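Local coordinates for protein (endonuclease) (Salmonella typhimurium, PDB 1BYR), which is an endonuclease of the PLD-like family, present as two copies of a chain built around a mixed beta sheet flanked by helices, at residues 15-25 with 122-130; 26-37 with 54-65. One frame throughout, in Å; residues are numbered along the deposited sequence.

How the contacts relate
Both contacts build on the same mixed sheet. Contact 1 packs helix 14-25 on strand 122-128, near one side of the sheet. Contact 2 pairs strands 29-34 and 55-61 further across it. Their centres are about 14 Å apart. Helix 14-25 leads directly into strand 29-34, and contact 2 is nested inside the chain loop that contact 1 closes. They also touch: I23 CG2 of the helix lies 3.9 Å from I30 CD1 of the strand. E122, in the strand of contact 1 but with its end turned away from the helix, hydrogen-bonds to H94 of the second subunit. Y35, in contact 2, meets the H94 ring of its own chain.

Contact 1: residues 15-25 with 122-130; sequences ARVLVLSAIDS and ENAVVIWNM
With V126 chi1 at 176°, CG2 stands opposite the carbonyl carbon, beside the backbone N, and points at L18. L18 in turn carries CG anti to its own N (chi1 179°), and the two side chains run alongside each other, pointing opposite ways. This is helix-on-sheet packing in an alpha/beta fold: helix 14-25 runs along strand 122-128, with 28° between their axes. The V126 methyl is wedged tightly, with CG2 only 3.5 Å from L18 CG. A22 CB closes on the same methyl from the next helical turn, 4.1 Å from V126 CG2. Toward the start of the helix, A124 is the small partner. Its CB meets A15 CB at 4.0 Å and V19 CG2 at 3.9 Å, which lets the helix backbone come close to the strand. L18 CD2 lies 3.6 Å from A124 O.

The contact is apolar up to W128. That indole carries V126 CG1 over one face, offset toward the rim. Its NE1 is hydrogen-bonded to Q6 of strand 4-10, which ties the ring to the neighbouring strand. The six-membered end of the ring reaches S25. There S25 CB sits in the ring plane at the edge, 3.8 Å from W128 CH2. S25 OG lies 3.4 Å from W128 CZ3 and donates a hydrogen bond to A22 O at 2.9 Å.

Contact 2: residues 26-37 with 54-65; sequences AKTSIRMMAYSF and VDVKIVIDERGN
R31 NH2 and D55 OD2 form a salt bridge at 2.9 Å. The carboxylate oxygen lies close to the guanidinium plane, but the donor comes from above the carboxylate plane; the two planes stand 67° apart. R31 bends at chi2 (-56°), which brings its end back over the neighbouring strand. NH1 also donates to I30 O at 3.1 Å, an oxygen that accepts from K57 N as well. K57 lies alongside, its CD over the centre of one guanidinium face, 3.8 Å above it. W141 of helix 131-146 adds a cation-pi contact to R31.

Beneath these side chains, strands 29-34 and 55-61 run parallel, joined by seven backbone hydrogen bonds from D55 N to D61 N. They belong to a beta-alpha-beta crossover through helix 40-51. On the face toward that helix, M32 lies beside I58, and I60 CG2 sits over the F37 ring, 4.2 Å from its centroid.

Past the strand ends, N65 joins the two loops. Its ND2 donates to Y35 O (2.8 Å) and D61 O (2.7 Å). Its OD1 takes F37 N on a lone pair at 2.9 Å and is also hydrogen-bonded to S70 OG. D61 OD2 accepts from G64 N in an Asx motif.

R31 NH2 and K57 NZ come within 4.2 Å, their charges probably balanced in part by the D55 carboxylate, with a water accepting from both, weakly from R31.

Contact 1: residues 15-25 with 122-130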
loop_
_atom_site.group_PDB
_atom_site.type_symbol
_atom_site.label_atom_id
_atom_site.label_comp_id
_atom_site.label_asym_id
_atom_site.label_seq_id
_atom_site.Cartn_x
_atom_site.Cartn_y
_atom_site.Cartn_z
ATOM N N ALA A 15 -0.101 8.972 -9.450
ATOM C CA ALA A 15 -0.832 7.957 -8.688
ATOM C C ALA A 15 -2.340 8.213 -8.785
ATOM O O ALA A 15 -3.129 7.320 -9.104
ATOM C CB ALA A 15 -0.411 7.979 -7.235
ATOM N N ARG A 16 -2.736 9.444 -8.505
ATOM C CA ARG A 16 -4.136 9.811 -8.555
ATOM C C ARG A 16 -4.730 9.473 -9.931
ATOM O O ARG A 16 -5.767 8.813 -10.025
ATOM C CB ARG A 16 -4.275 11.306 -8.244
ATOM C CG ARG A 16 -5.642 11.902 -8.507
ATOM C CD ARG A 16 -5.512 13.381 -8.838
ATOM N NE ARG A 16 -6.332 14.186 -7.944
ATOM C CZ ARG A 16 -5.951 15.328 -7.384
ATOM N NH1 ARG A 16 -4.741 15.807 -7.604
ATOM N NH2 ARG A 16 -6.785 15.980 -6.588
ATOM N N VAL A 17 -4.070 9.914 -10.995
ATOM C CA VAL A 17 -4.560 9.655 -12.344
ATOM C C VAL A 17 -4.679 8.163 -12.635
ATOM O O VAL A 17 -5.651 7.728 -13.249
ATOM C CB VAL A 17 -3.656 10.345 -13.409
ATOM C CG1 VAL A 17 -4.098 9.967 -14.804
ATOM C CG2 VAL A 17 -3.749 11.857 -13.253
ATOM N N LEU A 18 -3.703 7.375 -12.184
ATOM C CA LEU A 18 -3.711 5.926 -12.391
ATOM C C LEU A 18 -4.876 5.261 -11.666
ATOM O O LEU A 18 -5.546 4.377 -12.210
ATOM C CB LEU A 18 -2.380 5.313 -11.909
ATOM C CG LEU A 18 -2.267 3.795 -12.038
ATOM C CD1 LEU A 18 -2.644 3.374 -13.452
ATOM C CD2 LEU A 18 -0.844 3.344 -11.706
ATOM N N VAL A 19 -5.113 5.678 -10.426
ATOM C CA VAL A 19 -6.216 5.128 -9.652
ATOM C C VAL A 19 -7.532 5.464 -10.376
ATOM O O VAL A 19 -8.405 4.603 -10.509
ATOM C CB VAL A 19 -6.213 5.715 -8.211
ATOM C CG1 VAL A 19 -7.481 5.304 -7.465
ATOM C CG2 VAL A 19 -4.971 5.226 -7.460
ATOM N N LEU A 20 -7.660 6.699 -10.857
ATOM C CA LEU A 20 -8.863 7.105 -11.604
ATOM C C LEU A 20 -8.995 6.266 -12.878
ATOM O O LEU A 20 -10.098 5.867 -13.254
ATOM C CB LEU A 20 -8.808 8.597 -11.955
ATOM C CG LEU A 20 -8.975 9.475 -10.711
ATOM C CD1 LEU A 20 -8.621 10.922 -11.026
ATOM C CD2 LEU A 20 -10.409 9.363 -10.204
ATOM N N SER A 21 -7.866 5.967 -13.521
ATOM C CA SER A 21 -7.843 5.153 -14.738
ATOM C C SER A 21 -8.379 3.753 -14.476
ATOM O O SER A 21 -9.082 3.171 -15.306
ATOM C CB SER A 21 -6.416 5.049 -15.289
ATOM O OG SER A 21 -6.335 4.152 -16.383
ATOM N N ALA A 22 -8.054 3.198 -13.320
ATOM C CA ALA A 22 -8.532 1.866 -12.988
ATOM C C ALA A 22 -10.051 1.870 -12.791
ATOM O O ALA A 22 -10.747 0.985 -13.279
ATOM C CB ALA A 22 -7.829 1.348 -11.718
ATOM N N ILE A 23 -10.567 2.868 -12.086
ATOM C CA ILE A 23 -11.998 2.939 -11.846
ATOM C C ILE A 23 -12.732 3.204 -13.161
ATOM O O ILE A 23 -13.731 2.565 -13.468
ATOM C CB ILE A 23 -12.325 4.029 -10.802
ATOM C CG1 ILE A 23 -11.714 3.618 -9.459
ATOM C CG2 ILE A 23 -13.855 4.218 -10.675
ATOM C CD1 ILE A 23 -11.547 4.778 -8.485
ATOM N N ASP A 24 -12.191 4.120 -13.952
ATOM C CA ASP A 24 -12.765 4.473 -15.244
ATOM C C ASP A 24 -12.773 3.317 -16.241
ATOM O O ASP A 24 -13.527 3.328 -17.213
ATOM C CB ASP A 24 -11.983 5.625 -15.861
ATOM C CG ASP A 24 -12.299 6.959 -15.224
ATOM O OD1 ASP A 24 -13.297 7.059 -14.467
ATOM O OD2 ASP A 24 -11.539 7.911 -15.489
ATOM N N SER A 25 -11.917 2.330 -16.004
ATOM C CA SER A 25 -11.810 1.177 -16.901
ATOM C C SER A 25 -12.814 0.064 -16.634
ATOM O O SER A 25 -13.028 -0.794 -17.487
ATOM C CB SER A 25 -10.408 0.575 -16.824
ATOM O OG SER A 25 -10.344 -0.430 -15.812
ATOM N N GLU A 122 3.557 8.795 -2.039
ATOM C CA GLU A 122 2.811 7.543 -2.122
ATOM C C GLU A 122 3.127 6.863 -3.428
ATOM O O GLU A 122 3.737 7.438 -4.320
ATOM C CB GLU A 122 1.284 7.772 -2.135
ATOM C CG GLU A 122 0.736 8.767 -1.154
ATOM C CD GLU A 122 0.325 8.133 0.145
ATOM O OE1 GLU A 122 0.600 6.934 0.337
ATOM O OE2 GLU A 122 -0.276 8.840 0.975
ATOM N N ASN A 123 2.688 5.614 -3.529
ATOM C CA ASN A 123 2.822 4.863 -4.759
ATOM C C ASN A 123 1.527 4.082 -4.903
ATOM O O ASN A 123 0.934 3.644 -3.914
ATOM C CB ASN A 123 4.017 3.898 -4.713
ATOM C CG ASN A 123 3.801 2.733 -3.767
ATOM O OD1 ASN A 123 4.025 2.848 -2.563
ATOM N ND2 ASN A 123 3.354 1.614 -4.298
ATOM N N ALA A 124 1.049 3.958 -6.138
ATOM C CA ALA A 124 -0.128 3.166 -6.427
ATOM C C ALA A 124 0.240 2.322 -7.621
ATOM O O ALA A 124 0.868 2.817 -8.563
ATOM C CB ALA A 124 -1.349 4.074 -6.779
ATOM N N VAL A 125 -0.114 1.038 -7.579
ATOM C CA VAL A 125 0.152 0.167 -8.705
ATOM C C VAL A 125 -1.149 -0.458 -9.178
ATOM O O VAL A 125 -2.073 -0.690 -8.386
ATOM C CB VAL A 125 1.145 -0.974 -8.342
ATOM C CG1 VAL A 125 2.482 -0.379 -7.939
ATOM C CG2 VAL A 125 0.573 -1.837 -7.227
ATOM N N VAL A 126 -1.240 -0.680 -10.488
ATOM C CA VAL A 126 -2.401 -1.341 -11.048
ATOM C C VAL A 126 -1.886 -2.560 -11.786
ATOM O O VAL A 126 -1.143 -2.438 -12.754
ATOM C CB VAL A 126 -3.200 -0.431 -12.013
ATOM C CG1 VAL A 126 -4.347 -1.227 -12.623
ATOM C CG2 VAL A 126 -3.762 0.782 -11.256
ATOM N N ILE A 127 -2.245 -3.737 -11.276
ATOM C CA ILE A 127 -1.831 -5.009 -11.862
ATOM C C ILE A 127 -2.979 -5.488 -12.733
ATOM O O ILE A 127 -3.990 -5.985 -12.233
ATOM C CB ILE A 127 -1.530 -6.067 -10.755
ATOM C CG1 ILE A 127 -0.519 -5.497 -9.755
ATOM C CG2 ILE A 127 -0.979 -7.347 -11.384
ATOM C CD1 ILE A 127 -0.487 -6.219 -8.416
ATOM N N TRP A 128 -2.819 -5.313 -14.041
ATOM C CA TRP A 128 -3.842 -5.681 -15.011
ATOM C C TRP A 128 -3.842 -7.121 -15.496
ATOM O O TRP A 128 -2.792 -7.724 -15.727
ATOM C CB TRP A 128 -3.717 -4.817 -16.267
ATOM C CG TRP A 128 -3.791 -3.351 -16.050
ATOM C CD1 TRP A 128 -2.742 -2.486 -15.883
ATOM C CD2 TRP A 128 -4.973 -2.544 -16.072
ATOM N NE1 TRP A 128 -3.202 -1.194 -15.803
ATOM C CE2 TRP A 128 -4.567 -1.204 -15.916
ATOM C CE3 TRP A 128 -6.336 -2.831 -16.210
ATOM C CZ2 TRP A 128 -5.480 -0.144 -15.891
ATOM C CZ3 TRP A 128 -7.238 -1.777 -16.184
ATOM C CH2 TRP A 128 -6.805 -0.452 -16.034
ATOM N N ASN A 129 -5.042 -7.645 -15.688
ATOM C CA ASN A 129 -5.236 -8.973 -16.238
ATOM C C ASN A 129 -4.440 -10.116 -15.619
ATOM O O ASN A 129 -3.622 -10.758 -16.270
ATOM C CB ASN A 129 -4.984 -8.903 -17.754
ATOM C CG ASN A 129 -5.875 -7.865 -18.434
ATOM O OD1 ASN A 129 -5.421 -6.830 -18.929
ATOM N ND2 ASN A 129 -7.170 -8.132 -18.446
ATOM N N MET A 130 -4.704 -10.347 -14.343
ATOM C CA MET A 130 -4.085 -11.428 -13.585
ATOM C C MET A 130 -5.240 -11.991 -12.785
ATOM O O MET A 130 -5.386 -11.714 -11.595
ATOM C CB MET A 130 -3.003 -10.890 -12.649
ATOM C CG MET A 130 -1.682 -10.624 -13.331
ATOM S SD MET A 130 -0.269 -10.618 -12.203
ATOM C CE MET A 130 -0.177 -12.321 -11.756
#

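Contact 2: residues 26-37 with 54-65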
loop_
_atom_site.group_PDB
_atom_site.type_symbol
_atom_site.label_atom_id
_atom_site.label_comp_id
_atom_site.label_asym_id
_atom_site.label_seq_id
_atom_site.Cartn_x
_atom_site.Cartn_y
_atom_site.Cartn_z
ATOM N N ALA A 26 -13.408 0.064 -15.450
ATOM C CA ALA A 26 -14.352 -0.987 -15.081
ATOM C C ALA A 26 -15.564 -1.070 -16.004
ATOM O O ALA A 26 -16.292 -0.086 -16.206
ATOM C CB ALA A 26 -14.814 -0.796 -13.644
ATOM N N LYS A 27 -15.774 -2.258 -16.561
ATOM C CA LYS A 27 -16.909 -2.498 -17.454
ATOM C C LYS A 27 -17.967 -3.359 -16.773
ATOM O O LYS A 27 -19.126 -3.325 -17.150
ATOM C CB LYS A 27 -16.450 -3.199 -18.736
ATOM C CG LYS A 27 -15.263 -2.543 -19.434
ATOM C CD LYS A 27 -15.634 -1.205 -20.043
ATOM C CE LYS A 27 -14.592 -0.759 -21.078
ATOM N NZ LYS A 27 -13.185 -0.709 -20.556
ATOM N N THR A 28 -17.561 -4.121 -15.760
ATOM C CA THR A 28 -18.498 -4.986 -15.070
ATOM C C THR A 28 -18.504 -4.900 -13.546
ATOM O O THR A 28 -19.568 -4.866 -12.930
ATOM C CB THR A 28 -18.278 -6.450 -15.472
ATOM O OG1 THR A 28 -16.963 -6.853 -15.072
ATOM C CG2 THR A 28 -18.408 -6.621 -16.980
ATOM N N SER A 29 -17.337 -4.875 -12.911
ATOM C CA SER A 29 -17.327 -4.811 -11.445
ATOM C C SER A 29 -16.178 -4.078 -10.782
ATOM O O SER A 29 -15.105 -3.893 -11.353
ATOM C CB SER A 29 -17.401 -6.226 -10.850
ATOM O OG SER A 29 -16.288 -7.008 -11.262
ATOM N N ILE A 30 -16.440 -3.659 -9.550
ATOM C CA ILE A 30 -15.478 -2.971 -8.727
ATOM C C ILE A 30 -15.734 -3.422 -7.299
ATOM O O ILE A 30 -16.854 -3.329 -6.805
ATOM C CB ILE A 30 -15.667 -1.444 -8.794
ATOM C CG1 ILE A 30 -15.198 -0.916 -10.143
ATOM C CG2 ILE A 30 -14.871 -0.766 -7.678
ATOM C CD1 ILE A 30 -15.108 0.598 -10.192
ATOM N N ARG A 31 -14.699 -3.944 -6.647
ATOM C CA ARG A 31 -14.797 -4.381 -5.256
ATOM C C ARG A 31 -13.696 -3.583 -4.586
ATOM O O ARG A 31 -12.528 -3.842 -4.821
ATOM C CB ARG A 31 -14.513 -5.884 -5.140
ATOM C CG ARG A 31 -15.647 -6.782 -5.648
ATOM C CD ARG A 31 -16.960 -6.468 -4.949
ATOM N NE ARG A 31 -18.058 -7.296 -5.442
ATOM C CZ ARG A 31 -19.002 -6.873 -6.278
ATOM N NH1 ARG A 31 -18.994 -5.623 -6.733
ATOM N NH2 ARG A 31 -19.964 -7.705 -6.655
ATOM N N MET A 32 -14.077 -2.596 -3.780
ATOM C CA MET A 32 -13.117 -1.714 -3.123
ATOM C C MET A 32 -13.002 -1.837 -1.601
ATOM O O MET A 32 -13.992 -2.070 -0.902
ATOM C CB MET A 32 -13.463 -0.265 -3.484
ATOM C CG MET A 32 -12.513 0.792 -2.951
ATOM S SD MET A 32 -13.118 2.392 -3.498
ATOM C CE MET A 32 -11.771 3.429 -3.299
ATOM N N MET A 33 -11.770 -1.672 -1.105
ATOM C CA MET A 33 -11.457 -1.719 0.322
ATOM C C MET A 33 -10.744 -0.405 0.589
ATOM O O MET A 33 -9.848 -0.018 -0.166
ATOM C CB MET A 33 -10.470 -2.860 0.653
ATOM C CG MET A 33 -10.907 -4.280 0.269
ATOM S SD MET A 33 -9.712 -5.557 0.797
ATOM C CE MET A 33 -10.204 -5.861 2.477
ATOM N N ALA A 34 -11.120 0.292 1.657
ATOM C CA ALA A 34 -10.464 1.543 1.958
ATOM C C ALA A 34 -10.342 1.802 3.444
ATOM O O ALA A 34 -11.131 1.303 4.235
ATOM C CB ALA A 34 -11.226 2.683 1.315
ATOM N N TYR A 35 -9.332 2.582 3.815
ATOM C CA TYR A 35 -9.154 2.993 5.201
ATOM C C TYR A 35 -9.811 4.375 5.081
ATOM O O TYR A 35 -11.004 4.452 4.834
ATOM C CB TYR A 35 -7.664 3.091 5.529
ATOM C CG TYR A 35 -7.349 3.714 6.871
ATOM C CD1 TYR A 35 -8.157 3.487 7.977
ATOM C CD2 TYR A 35 -6.236 4.524 7.030
ATOM C CE1 TYR A 35 -7.862 4.059 9.212
ATOM C CE2 TYR A 35 -5.932 5.103 8.259
ATOM C CZ TYR A 35 -6.745 4.864 9.349
ATOM O OH TYR A 35 -6.434 5.422 10.570
ATOM N N SER A 36 -9.059 5.459 5.210
ATOM C CA SER A 36 -9.653 6.785 5.039
ATOM C C SER A 36 -10.310 6.880 3.657
ATOM O O SER A 36 -9.642 6.732 2.638
ATOM C CB SER A 36 -8.575 7.841 5.170
ATOM O OG SER A 36 -7.794 7.549 6.289
ATOM N N PHE A 37 -11.615 7.158 3.640
ATOM C CA PHE A 37 -12.418 7.222 2.419
ATOM C C PHE A 37 -13.000 8.638 2.285
ATOM O O PHE A 37 -14.104 8.898 2.764
ATOM C CB PHE A 37 -13.522 6.163 2.586
ATOM C CG PHE A 37 -14.359 5.907 1.366
ATOM C CD1 PHE A 37 -13.835 5.257 0.258
ATOM C CD2 PHE A 37 -15.706 6.264 1.356
ATOM C CE1 PHE A 37 -14.641 4.951 -0.844
ATOM C CE2 PHE A 37 -16.519 5.967 0.261
ATOM C CZ PHE A 37 -15.985 5.316 -0.839
ATOM N N VAL A 54 -21.770 -0.514 -13.902
ATOM C CA VAL A 54 -20.808 -1.336 -13.173
ATOM C C VAL A 54 -21.292 -1.732 -11.781
ATOM O O VAL A 54 -21.850 -0.914 -11.047
ATOM C CB VAL A 54 -19.452 -0.616 -13.038
ATOM C CG1 VAL A 54 -18.520 -1.421 -12.131
ATOM C CG2 VAL A 54 -18.827 -0.419 -14.420
ATOM N N ASP A 55 -21.070 -2.996 -11.432
ATOM C CA ASP A 55 -21.461 -3.532 -10.130
ATOM C C ASP A 55 -20.392 -3.126 -9.110
ATOM O O ASP A 55 -19.340 -3.764 -9.003
ATOM C CB ASP A 55 -21.586 -5.062 -10.227
ATOM C CG ASP A 55 -21.815 -5.734 -8.882
ATOM O OD1 ASP A 55 -22.030 -5.032 -7.873
ATOM O OD2 ASP A 55 -21.782 -6.980 -8.831
ATOM N N VAL A 56 -20.660 -2.037 -8.391
ATOM C CA VAL A 56 -19.737 -1.509 -7.384
ATOM C C VAL A 56 -20.138 -1.798 -5.928
ATOM O O VAL A 56 -21.265 -1.515 -5.509
ATOM C CB VAL A 56 -19.585 0.041 -7.547
ATOM C CG1 VAL A 56 -18.485 0.567 -6.619
ATOM C CG2 VAL A 56 -19.268 0.396 -9.013
ATOM N N LYS A 57 -19.215 -2.380 -5.159
ATOM C CA LYS A 57 -19.452 -2.656 -3.740
ATOM C C LYS A 57 -18.196 -2.231 -2.964
ATOM O O LYS A 57 -17.059 -2.497 -3.383
ATOM C CB LYS A 57 -19.768 -4.140 -3.521
ATOM C CG LYS A 57 -21.140 -4.548 -4.058
ATOM C CD LYS A 57 -21.549 -5.920 -3.567
ATOM C CE LYS A 57 -22.745 -6.463 -4.341
ATOM N NZ LYS A 57 -23.110 -7.858 -3.919
ATOM N N ILE A 58 -18.401 -1.566 -1.829
ATOM C CA ILE A 58 -17.294 -1.044 -1.038
ATOM C C ILE A 58 -17.345 -1.328 0.465
ATOM O O ILE A 58 -18.397 -1.223 1.092
ATOM C CB ILE A 58 -17.232 0.492 -1.236
ATOM C CG1 ILE A 58 -17.357 0.812 -2.722
ATOM C CG2 ILE A 58 -15.948 1.072 -0.645
ATOM C CD1 ILE A 58 -17.479 2.293 -3.030
ATOM N N VAL A 59 -16.207 -1.717 1.043
ATOM C CA VAL A 59 -16.123 -1.946 2.488
ATOM C C VAL A 59 -14.985 -1.087 2.993
ATOM O O VAL A 59 -13.861 -1.181 2.493
ATOM C CB VAL A 59 -15.817 -3.415 2.856
ATOM C CG1 VAL A 59 -17.072 -4.231 2.722
ATOM C CG2 VAL A 59 -14.708 -3.961 1.983
ATOM N N ILE A 60 -15.280 -0.228 3.962
ATOM C CA ILE A 60 -14.265 0.661 4.504
ATOM C C ILE A 60 -14.097 0.522 6.008
ATOM O O ILE A 60 -14.956 -0.029 6.693
ATOM C CB ILE A 60 -14.616 2.127 4.184
ATOM C CG1 ILE A 60 -15.807 2.583 5.036
ATOM C CG2 ILE A 60 -14.966 2.249 2.710
ATOM C CD1 ILE A 60 -16.315 4.002 4.700
ATOM N N ASP A 61 -12.969 1.008 6.515
ATOM C CA ASP A 61 -12.687 0.979 7.937
ATOM C C ASP A 61 -13.695 1.868 8.655
ATOM O O ASP A 61 -13.965 2.990 8.209
ATOM C CB ASP A 61 -11.274 1.511 8.209
ATOM C CG ASP A 61 -10.944 1.495 9.672
ATOM O OD1 ASP A 61 -10.771 0.391 10.215
ATOM O OD2 ASP A 61 -10.864 2.584 10.269
ATOM N N GLU A 62 -14.228 1.380 9.769
ATOM C CA GLU A 62 -15.224 2.137 10.525
ATOM C C GLU A 62 -14.689 3.259 11.402
ATOM O O GLU A 62 -15.096 4.415 11.253
ATOM C CB GLU A 62 -16.053 1.187 11.387
ATOM C CG GLU A 62 -17.294 1.821 11.976
ATOM C CD GLU A 62 -18.183 0.812 12.671
ATOM O OE1 GLU A 62 -18.506 -0.234 12.056
ATOM O OE2 GLU A 62 -18.552 1.067 13.838
ATOM N N ARG A 63 -13.775 2.938 12.314
ATOM C CA ARG A 63 -13.231 3.953 13.225
ATOM C C ARG A 63 -12.548 5.141 12.580
ATOM O O ARG A 63 -12.600 6.248 13.115
ATOM C CB ARG A 63 -12.259 3.312 14.211
ATOM C CG ARG A 63 -12.845 2.196 15.045
ATOM C CD ARG A 63 -11.808 1.767 16.076
ATOM N NE ARG A 63 -10.877 2.858 16.351
ATOM C CZ ARG A 63 -9.561 2.788 16.196
ATOM N NH1 ARG A 63 -9.002 1.672 15.768
ATOM N NH2 ARG A 63 -8.803 3.841 16.474
ATOM N N GLY A 64 -11.895 4.907 11.447
ATOM C CA GLY A 64 -11.198 5.976 10.763
ATOM C C GLY A 64 -12.044 6.752 9.769
ATOM O O GLY A 64 -11.520 7.547 8.999
ATOM N N ASN A 65 -13.351 6.515 9.770
ATOM C CA ASN A 65 -14.247 7.214 8.848
ATOM C C ASN A 65 -15.450 7.894 9.531
ATOM O O ASN A 65 -16.610 7.727 9.122
ATOM C CB ASN A 65 -14.722 6.247 7.763
ATOM C CG ASN A 65 -13.709 6.092 6.653
ATOM O OD1 ASN A 65 -13.275 7.073 6.053
ATOM N ND2 ASN A 65 -13.309 4.859 6.375
HETATM O O HOH W 1 -21.559 -10.182 -5.032
HETATM O O HOH W 2 -8.964 8.570 8.657
#